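Local coordinates for RimK domain protein ATP-grasp (Sphaerobacter thermophilus, PDB 5I47) that probably binds ATP and may act as an ATP-dependent ligase of the RimK/LysX kind, joining an amino acid to a carboxylate through an ATP-grasp fold, at residues B[90-95]-B[130-135]; B[105-110]-B[168-173]; B[232-237]-B[251-256]. One frame throughout, in Å; residues are numbered along the deposited sequence.

Contact 1. Residues B[90-95]-B[130-135]; sequences ADRMAL and VLKSLT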
loop_
_atom_site.group_PDB
_atom_site.type_symbol
_atom_site.label_atom_id
_atom_site.label_comp_id
_atom_site.label_asym_id
_atom_site.label_seq_id
_atom_site.Cartn_x
_atom_site.Cartn_y
_atom_site.Cartn_z
ATOM N N ALA B 90 3.755 -5.609 6.029
ATOM C CA ALA B 90 3.679 -5.578 4.576
ATOM C C ALA B 90 4.361 -4.366 3.969
ATOM O O ALA B 90 4.771 -4.420 2.803
ATOM C CB ALA B 90 2.216 -5.600 4.128
ATOM N N ASP B 91 4.499 -3.286 4.729
ATOM C CA ASP B 91 4.967 -1.998 4.224
ATOM C C ASP B 91 6.290 -1.673 4.913
ATOM O O ASP B 91 6.304 -1.242 6.071
ATOM C CB ASP B 91 3.915 -0.919 4.474
ATOM C CG ASP B 91 4.221 0.381 3.763
ATOM O OD1 ASP B 91 5.393 0.621 3.412
ATOM O OD2 ASP B 91 3.278 1.173 3.559
ATOM N N ARG B 92 7.399 -1.873 4.196
ATOM C CA ARG B 92 8.706 -1.560 4.761
ATOM C C ARG B 92 8.837 -0.079 5.086
ATOM O O ARG B 92 9.539 0.288 6.035
ATOM C CB ARG B 92 9.814 -1.997 3.801
ATOM C CG ARG B 92 9.851 -3.505 3.552
ATOM C CD ARG B 92 11.179 -3.968 2.956
ATOM N NE ARG B 92 11.179 -5.410 2.731
ATOM C CZ ARG B 92 10.988 -5.983 1.548
ATOM N NH1 ARG B 92 10.809 -5.236 0.469
ATOM N NH2 ARG B 92 10.988 -7.304 1.443
HETATM N N MSE B 93 8.171 0.782 4.325
HETATM C CA MSE B 93 8.247 2.219 4.552
HETATM C C MSE B 93 7.542 2.614 5.846
HETATM O O MSE B 93 8.079 3.383 6.649
HETATM C CB MSE B 93 7.641 2.979 3.374
HETATM C CG MSE B 93 7.644 4.484 3.550
HETATM SE SE MSE B 93 9.450 5.230 3.526
HETATM C CE MSE B 93 9.596 5.860 5.375
ATOM N N ALA B 94 6.331 2.088 6.047
ATOM C CA ALA B 94 5.593 2.410 7.266
ATOM C C ALA B 94 6.282 1.826 8.492
ATOM O O ALA B 94 6.343 2.474 9.544
ATOM C CB ALA B 94 4.151 1.908 7.164
ATOM N N LEU B 95 6.812 0.604 8.372
ATOM C CA LEU B 95 7.572 0.010 9.469
ATOM C C LEU B 95 8.819 0.825 9.773
ATOM O O LEU B 95 9.150 1.057 10.942
ATOM C CB LEU B 95 7.950 -1.426 9.124
ATOM C CG LEU B 95 8.822 -2.163 10.145
ATOM C CD1 LEU B 95 8.100 -2.304 11.478
ATOM C CD2 LEU B 95 9.231 -3.528 9.608
ATOM N N VAL B 130 21.395 -2.945 0.192
ATOM C CA VAL B 130 20.318 -3.813 -0.269
ATOM C C VAL B 130 19.189 -2.948 -0.813
ATOM O O VAL B 130 18.902 -1.874 -0.276
ATOM C CB VAL B 130 19.799 -4.743 0.849
ATOM C CG1 VAL B 130 20.822 -5.810 1.169
ATOM C CG2 VAL B 130 19.463 -3.945 2.095
ATOM N N LEU B 131 18.566 -3.410 -1.893
ATOM C CA LEU B 131 17.392 -2.765 -2.464
ATOM C C LEU B 131 16.147 -3.492 -1.983
ATOM O O LEU B 131 16.032 -4.711 -2.144
ATOM C CB LEU B 131 17.430 -2.764 -3.994
ATOM C CG LEU B 131 18.575 -2.053 -4.716
ATOM C CD1 LEU B 131 18.280 -1.990 -6.200
ATOM C CD2 LEU B 131 18.795 -0.665 -4.156
ATOM N N LYS B 132 15.219 -2.744 -1.394
ATOM C CA LYS B 132 13.977 -3.296 -0.873
ATOM C C LYS B 132 12.822 -2.482 -1.429
ATOM O O LYS B 132 12.791 -1.259 -1.262
ATOM C CB LYS B 132 13.950 -3.271 0.659
ATOM C CG LYS B 132 15.051 -4.062 1.341
ATOM C CD LYS B 132 14.926 -3.961 2.858
ATOM C CE LYS B 132 15.946 -4.838 3.579
ATOM N NZ LYS B 132 15.750 -4.781 5.059
ATOM N N SER B 133 11.882 -3.150 -2.089
ATOM C CA SER B 133 10.645 -2.486 -2.472
ATOM C C SER B 133 9.922 -1.979 -1.228
ATOM O O SER B 133 10.021 -2.566 -0.146
ATOM C CB SER B 133 9.750 -3.447 -3.257
ATOM O OG SER B 133 9.669 -4.708 -2.615
ATOM N N LEU B 134 9.198 -0.865 -1.386
ATOM C CA LEU B 134 8.501 -0.269 -0.248
ATOM C C LEU B 134 7.495 -1.236 0.358
ATOM O O LEU B 134 7.225 -1.178 1.563
ATOM C CB LEU B 134 7.795 1.023 -0.664
ATOM C CG LEU B 134 8.613 2.122 -1.345
ATOM C CD1 LEU B 134 7.828 3.422 -1.384
ATOM C CD2 LEU B 134 9.946 2.322 -0.652
ATOM N N THR B 135 6.936 -2.126 -0.456
ATOM C CA THR B 135 5.979 -3.129 -0.018
ATOM C C THR B 135 6.572 -4.511 -0.249
ATOM O O THR B 135 7.178 -4.764 -1.296
ATOM C CB THR B 135 4.653 -2.981 -0.772
ATOM O OG1 THR B 135 3.953 -1.832 -0.275
ATOM C CG2 THR B 135 3.780 -4.223 -0.610
HETATM O O HOH W 1 10.059 -7.496 -1.506
#
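In the small antiparallel sheet of the ATP-grasp fold, strand 129-133 runs out against the N-terminal end of helix 92-101, where R92 meets the backbone of S133 and L134 and D91 caps the helix. Between D91 and T135 the backbones form a single bridge. R92 makes the largest single contribution: its CB-CG-CD part lies alongside the S133 carbonyl, and its guanidinium reaches round to the oxygen, NH1 to S133 O at 2.9 Å. That bond lies in the carbonyl plane on a lone pair of S133 O and almost in the plane of the guanidinium, 13° out of it. A weak bond (3.3 Å) runs from NH1 of R92 to OG of S133, and a water that accepts from NH1 and donates to OG links the same two groups. The S133 hydroxyl donates in turn to T135 O.

K132 crosses R92 at about a right angle, its CG over one guanidinium face and its CB 3.7 Å from R92 CD. The K132 chain is extended beyond CG, which carries its ammonium past R92 to Q170 OE1. At the helix start, D91 has CG anti to the backbone N (chi1 -170°), which swings the carboxylate back over the first turn; there OD1 accepts from A94 N, from above the carboxylate plane, and weakly from M93 N. V67 of the second subunit packs on M93 and L134. Beside the cap, R92 N gives a weak bond to L134 O at 2.7 Å.

Contact 2. Residues B[105-110]-B[168-173]; sequences PVPETR and LVQQFI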
loop_
_atom_site.group_PDB
_atom_site.type_symbol
_atom_site.label_atom_id
_atom_site.label_comp_id
_atom_site.label_asym_id
_atom_site.label_seq_id
_atom_site.Cartn_x
_atom_site.Cartn_y
_atom_site.Cartn_z
ATOM N N PRO B 105 16.833 1.187 16.772
ATOM C CA PRO B 105 17.882 1.292 15.747
ATOM C C PRO B 105 17.548 0.485 14.500
ATOM O O PRO B 105 17.123 -0.670 14.580
ATOM C CB PRO B 105 19.124 0.742 16.457
ATOM C CG PRO B 105 18.584 -0.118 17.551
ATOM C CD PRO B 105 17.326 0.552 18.004
ATOM N N VAL B 106 17.745 1.114 13.347
ATOM C CA VAL B 106 17.562 0.493 12.035
ATOM C C VAL B 106 18.738 0.888 11.154
ATOM O O VAL B 106 19.428 1.877 11.429
ATOM C CB VAL B 106 16.232 0.924 11.378
ATOM C CG1 VAL B 106 15.051 0.345 12.138
ATOM C CG2 VAL B 106 16.129 2.436 11.319
ATOM N N PRO B 107 19.006 0.118 10.101
ATOM C CA PRO B 107 20.126 0.462 9.221
ATOM C C PRO B 107 19.887 1.778 8.501
ATOM O O PRO B 107 18.753 2.217 8.301
ATOM C CB PRO B 107 20.179 -0.704 8.228
ATOM C CG PRO B 107 19.468 -1.808 8.894
ATOM C CD PRO B 107 18.396 -1.164 9.714
ATOM N N GLU B 108 20.992 2.416 8.125
ATOM C CA GLU B 108 20.916 3.640 7.344
ATOM C C GLU B 108 20.147 3.373 6.057
ATOM O O GLU B 108 20.444 2.422 5.332
ATOM C CB GLU B 108 22.323 4.158 7.041
ATOM C CG GLU B 108 22.364 5.581 6.512
ATOM C CD GLU B 108 21.966 6.605 7.556
ATOM O OE1 GLU B 108 22.066 6.301 8.763
ATOM O OE2 GLU B 108 21.550 7.717 7.169
ATOM N N THR B 109 19.141 4.201 5.786
ATOM C CA THR B 109 18.219 3.944 4.689
ATOM C C THR B 109 17.938 5.233 3.935
ATOM O O THR B 109 17.912 6.317 4.519
ATOM C CB THR B 109 16.906 3.334 5.204
ATOM O OG1 THR B 109 17.199 2.155 5.963
ATOM C CG2 THR B 109 15.982 2.962 4.050
ATOM N N ARG B 110 17.748 5.103 2.622
ATOM C CA ARG B 110 17.275 6.188 1.777
ATOM C C ARG B 110 16.079 5.711 0.967
ATOM O O ARG B 110 16.062 4.580 0.472
ATOM C CB ARG B 110 18.371 6.691 0.830
ATOM C CG ARG B 110 19.539 7.358 1.521
ATOM C CD ARG B 110 19.087 8.561 2.331
ATOM N NE ARG B 110 20.187 9.123 3.112
ATOM C CZ ARG B 110 20.619 8.620 4.266
ATOM N NH1 ARG B 110 20.048 7.540 4.781
ATOM N NH2 ARG B 110 21.627 9.196 4.905
ATOM N N LEU B 168 13.914 1.167 -1.496
ATOM C CA LEU B 168 14.736 1.560 -0.360
ATOM C C LEU B 168 16.173 1.125 -0.612
ATOM O O LEU B 168 16.428 -0.047 -0.912
ATOM C CB LEU B 168 14.231 0.925 0.938
ATOM C CG LEU B 168 12.828 1.257 1.452
ATOM C CD1 LEU B 168 12.526 0.429 2.685
ATOM C CD2 LEU B 168 12.697 2.738 1.758
ATOM N N VAL B 169 17.104 2.064 -0.496
ATOM C CA VAL B 169 18.532 1.771 -0.545
ATOM C C VAL B 169 19.021 1.748 0.896
ATOM O O VAL B 169 19.125 2.796 1.544
ATOM C CB VAL B 169 19.297 2.796 -1.393
ATOM C CG1 VAL B 169 20.784 2.491 -1.377
ATOM C CG2 VAL B 169 18.774 2.794 -2.822
ATOM N N GLN B 170 19.298 0.553 1.412
ATOM C CA GLN B 170 19.584 0.357 2.827
ATOM C C GLN B 170 20.981 -0.215 3.002
ATOM O O GLN B 170 21.371 -1.145 2.287
ATOM C CB GLN B 170 18.550 -0.573 3.470
ATOM C CG GLN B 170 18.659 -0.666 4.981
ATOM C CD GLN B 170 17.559 -1.509 5.595
ATOM O OE1 GLN B 170 17.535 -2.729 5.436
ATOM N NE2 GLN B 170 16.634 -0.859 6.294
ATOM N N GLN B 171 21.726 0.339 3.955
ATOM C CA GLN B 171 23.063 -0.157 4.241
ATOM C C GLN B 171 23.010 -1.619 4.664
ATOM O O GLN B 171 22.097 -2.048 5.375
ATOM C CB GLN B 171 23.717 0.690 5.333
ATOM C CG GLN B 171 25.075 0.185 5.790
ATOM C CD GLN B 171 25.829 1.217 6.603
ATOM O OE1 GLN B 171 25.736 1.251 7.832
ATOM N NE2 GLN B 171 26.580 2.071 5.918
ATOM N N PHE B 172 23.993 -2.389 4.207
ATOM C CA PHE B 172 24.086 -3.805 4.531
ATOM C C PHE B 172 25.020 -3.999 5.717
ATOM O O PHE B 172 26.164 -3.537 5.695
ATOM C CB PHE B 172 24.584 -4.615 3.335
ATOM C CG PHE B 172 24.525 -6.098 3.550
ATOM C CD1 PHE B 172 23.313 -6.767 3.493
ATOM C CD2 PHE B 172 25.673 -6.823 3.819
ATOM C CE1 PHE B 172 23.248 -8.133 3.693
ATOM C CE2 PHE B 172 25.615 -8.191 4.020
ATOM C CZ PHE B 172 24.398 -8.845 3.957
ATOM N N ILE B 173 24.526 -4.680 6.745
ATOM C CA ILE B 173 25.321 -4.986 7.930
ATOM C C ILE B 173 25.535 -6.494 7.979
ATOM O O ILE B 173 24.646 -7.226 8.433
ATOM C CB ILE B 173 24.640 -4.468 9.204
ATOM C CG1 ILE B 173 24.139 -3.036 8.992
ATOM C CG2 ILE B 173 25.600 -4.537 10.384
ATOM C CD1 ILE B 173 23.412 -2.458 10.183
HETATM O O HOH W 2 23.609 1.160 8.942
#
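P107 lays its ring against the Q170 side chain, with P107 CB 3.6 Å from Q170 CG and P107 CG nearest the amide carbon; I173 CD1 meets the same ring. Q170 has CG anti to the backbone N (chi1 -172°) and is extended beyond it, so that its NE2 arrives at T109 OG1 (3.1 Å), with the hydroxyl oxygen 6° from the amide plane. The T109 hydroxyl donates to P107 O from above that carbonyl's plane, while Q170 OE1 takes the ammonium of K132: both ends of the buried amide are engaged. A valine in place of T109 would probably leave Q170 NE2 and P107 O without their shared hydroxyl and the amide freer to turn.

T109 CG2 packs on L168 CD2 at 4.0 Å. R110, whose CB lies with V169 on the opposite face from T109 and Q170, turns back along its own segment to E108 in an end-on salt bridge, NH1 and NH2 both to OE2, with NH2 at 2.7 Å on the anti lone pair; NH2 also meets E124 of helix 115-125. Q171 N binds E108 O at 2.8 Å, and R110 and V169 exchange two backbone bonds. These pairings set strand 109-112 antiparallel to strand 167-171, as one of two outer strands of the chain's four-stranded ATP-grasp sheet.

Contact 3. Residues B[232-237]-B[251-256]; sequences TGTYAV and VANLVD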
loop_
_atom_site.group_PDB
_atom_site.type_symbol
_atom_site.label_atom_id
_atom_site.label_comp_id
_atom_site.label_asym_id
_atom_site.label_seq_id
_atom_site.Cartn_x
_atom_site.Cartn_y
_atom_site.Cartn_z
ATOM N N THR B 232 1.405 -6.033 20.190
ATOM C CA THR B 232 1.369 -7.480 20.309
ATOM C C THR B 232 0.966 -8.115 18.978
ATOM O O THR B 232 0.317 -7.494 18.133
ATOM C CB THR B 232 0.390 -7.900 21.404
ATOM O OG1 THR B 232 -0.918 -7.394 21.100
ATOM C CG2 THR B 232 0.838 -7.358 22.757
ATOM N N GLY B 233 1.349 -9.371 18.807
ATOM C CA GLY B 233 0.998 -10.108 17.613
ATOM C C GLY B 233 1.861 -11.345 17.474
ATOM O O GLY B 233 2.653 -11.688 18.353
ATOM N N THR B 234 1.688 -12.012 16.338
ATOM C CA THR B 234 2.466 -13.197 15.989
ATOM C C THR B 234 3.413 -12.804 14.861
ATOM O O THR B 234 3.016 -12.762 13.694
ATOM C CB THR B 234 1.551 -14.353 15.589
ATOM O OG1 THR B 234 0.591 -13.896 14.631
ATOM C CG2 THR B 234 0.813 -14.882 16.802
ATOM N N TYR B 235 4.664 -12.501 15.211
ATOM C CA TYR B 235 5.621 -12.027 14.223
ATOM C C TYR B 235 7.039 -12.345 14.676
ATOM O O TYR B 235 7.273 -12.767 15.809
ATOM C CB TYR B 235 5.454 -10.522 13.950
ATOM C CG TYR B 235 5.542 -9.592 15.150
ATOM C CD1 TYR B 235 6.772 -9.178 15.652
ATOM C CD2 TYR B 235 4.390 -9.092 15.751
ATOM C CE1 TYR B 235 6.852 -8.311 16.734
ATOM C CE2 TYR B 235 4.459 -8.226 16.829
ATOM C CZ TYR B 235 5.693 -7.839 17.319
ATOM O OH TYR B 235 5.763 -6.973 18.394
ATOM N N ALA B 236 7.990 -12.130 13.768
ATOM C CA ALA B 236 9.399 -12.411 14.005
ATOM C C ALA B 236 10.238 -11.226 13.551
ATOM O O ALA B 236 10.149 -10.810 12.392
ATOM C CB ALA B 236 9.833 -13.676 13.266
ATOM N N VAL B 237 11.052 -10.688 14.456
ATOM C CA VAL B 237 11.899 -9.532 14.175
ATOM C C VAL B 237 13.278 -10.030 13.759
ATOM O O VAL B 237 13.968 -10.699 14.539
ATOM C CB VAL B 237 11.998 -8.600 15.393
ATOM C CG1 VAL B 237 12.695 -7.303 15.020
ATOM C CG2 VAL B 237 10.621 -8.321 15.977
ATOM N N VAL B 251 10.642 -7.048 9.954
ATOM C CA VAL B 251 9.678 -7.814 10.741
ATOM C C VAL B 251 8.763 -8.551 9.770
ATOM O O VAL B 251 8.359 -7.995 8.743
ATOM C CB VAL B 251 8.855 -6.918 11.698
ATOM C CG1 VAL B 251 8.132 -7.768 12.730
ATOM C CG2 VAL B 251 9.740 -5.886 12.395
ATOM N N ALA B 252 8.439 -9.804 10.089
ATOM C CA ALA B 252 7.608 -10.631 9.225
ATOM C C ALA B 252 6.592 -11.383 10.069
ATOM O O ALA B 252 6.690 -11.441 11.294
ATOM C CB ALA B 252 8.449 -11.621 8.409
ATOM N N ASN B 253 5.609 -11.973 9.393
ATOM C CA ASN B 253 4.614 -12.787 10.078
ATOM C C ASN B 253 5.252 -14.069 10.598
ATOM O O ASN B 253 6.157 -14.634 9.978
ATOM C CB ASN B 253 3.453 -13.122 9.137
ATOM C CG ASN B 253 2.246 -13.672 9.875
ATOM O OD1 ASN B 253 2.068 -13.424 11.064
ATOM N ND2 ASN B 253 1.411 -14.418 9.169
ATOM N N LEU B 254 4.776 -14.527 11.758
ATOM C CA LEU B 254 5.298 -15.753 12.367
ATOM C C LEU B 254 4.744 -16.949 11.599
ATOM O O LEU B 254 3.742 -17.567 11.971
ATOM C CB LEU B 254 4.946 -15.824 13.846
ATOM C CG LEU B 254 5.585 -16.995 14.592
ATOM C CD1 LEU B 254 7.101 -16.897 14.531
ATOM C CD2 LEU B 254 5.106 -17.054 16.035
ATOM N N VAL B 255 5.414 -17.272 10.497
ATOM C CA VAL B 255 5.011 -18.393 9.654
ATOM C C VAL B 255 5.690 -19.682 10.089
ATOM O O VAL B 255 5.047 -20.730 10.196
ATOM C CB VAL B 255 5.305 -18.074 8.173
ATOM C CG1 VAL B 255 5.016 -19.282 7.305
ATOM C CG2 VAL B 255 4.481 -16.880 7.711
ATOM N N ASP B 256 6.994 -19.626 10.353
ATOM C CA ASP B 256 7.771 -20.789 10.767
ATOM C C ASP B 256 8.058 -20.689 12.261
ATOM O O ASP B 256 8.912 -19.902 12.681
ATOM C CB ASP B 256 9.078 -20.886 9.981
ATOM C CG ASP B 256 8.910 -20.534 8.520
ATOM O OD1 ASP B 256 7.939 -21.015 7.894
ATOM O OD2 ASP B 256 9.749 -19.769 7.997
#
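Y235 has its CG between the backbone N and the carbonyl carbon (chi1 56°), and V251 has CG1 anti to its backbone N (chi1 -166°); together these bring Y235 CD1 to 3.5 Å from V251 CG1. The methyl approaches the ring obliquely, while V237 CG2 lies at the ring edge, in its plane, and 4.1 Å from V251 CG1. Helix 216-230 packs against the ring through I226, I227 and L230, and the Y235 hydroxyl reaches G231 O.

The backbones pair as the antiparallel hairpin of strands 235-241 and 246-253. A236 and A252 bond in both directions, A236 N to A252 O at 2.9 Å and A252 N to A236 O at 3.0 Å. Past them L254 N donates to T234 O, 3.2 Å, from above the carbonyl plane; L254 is also the centre of an inverse gamma turn. L254 CB rests on the T234-Y235 peptide, and its CD1 on A236 CB. N253 ND2 is held by D57 O and G59 O. N253 OD1 lies only 2.9 Å from T234 O, two acceptors that would be expected to repel each other. L254 N faces both oxygens, giving a weak bond to OD1 as well, and probably offsets their repulsion.

How the contacts relate
Contacts 1 and 2 belong to one sheet, since strands 129-133 and 167-171 are neighbours in it; their centres lie 11 Å apart and their segments alternate along the chain. A probable hydrogen bond from L168 N to K132 O, 2.7 Å, ties them, the K132-Q170 side-chain bond is shared by both, and L134 CD2 packs on L168 CD2. Contact 3 lies in the five-stranded sheet, its centre 16 Å from that of contact 1, and helix 92-101 spans the two through L95 CD2 on V251 CG2 (3.7 Å). Contacts 2 and 3 do not touch, their nearest atoms being about 8 Å apart. A glycerol, probably from the crystallisation liquor, is hydrogen-bonded through its O3 to T109 N at contact 2.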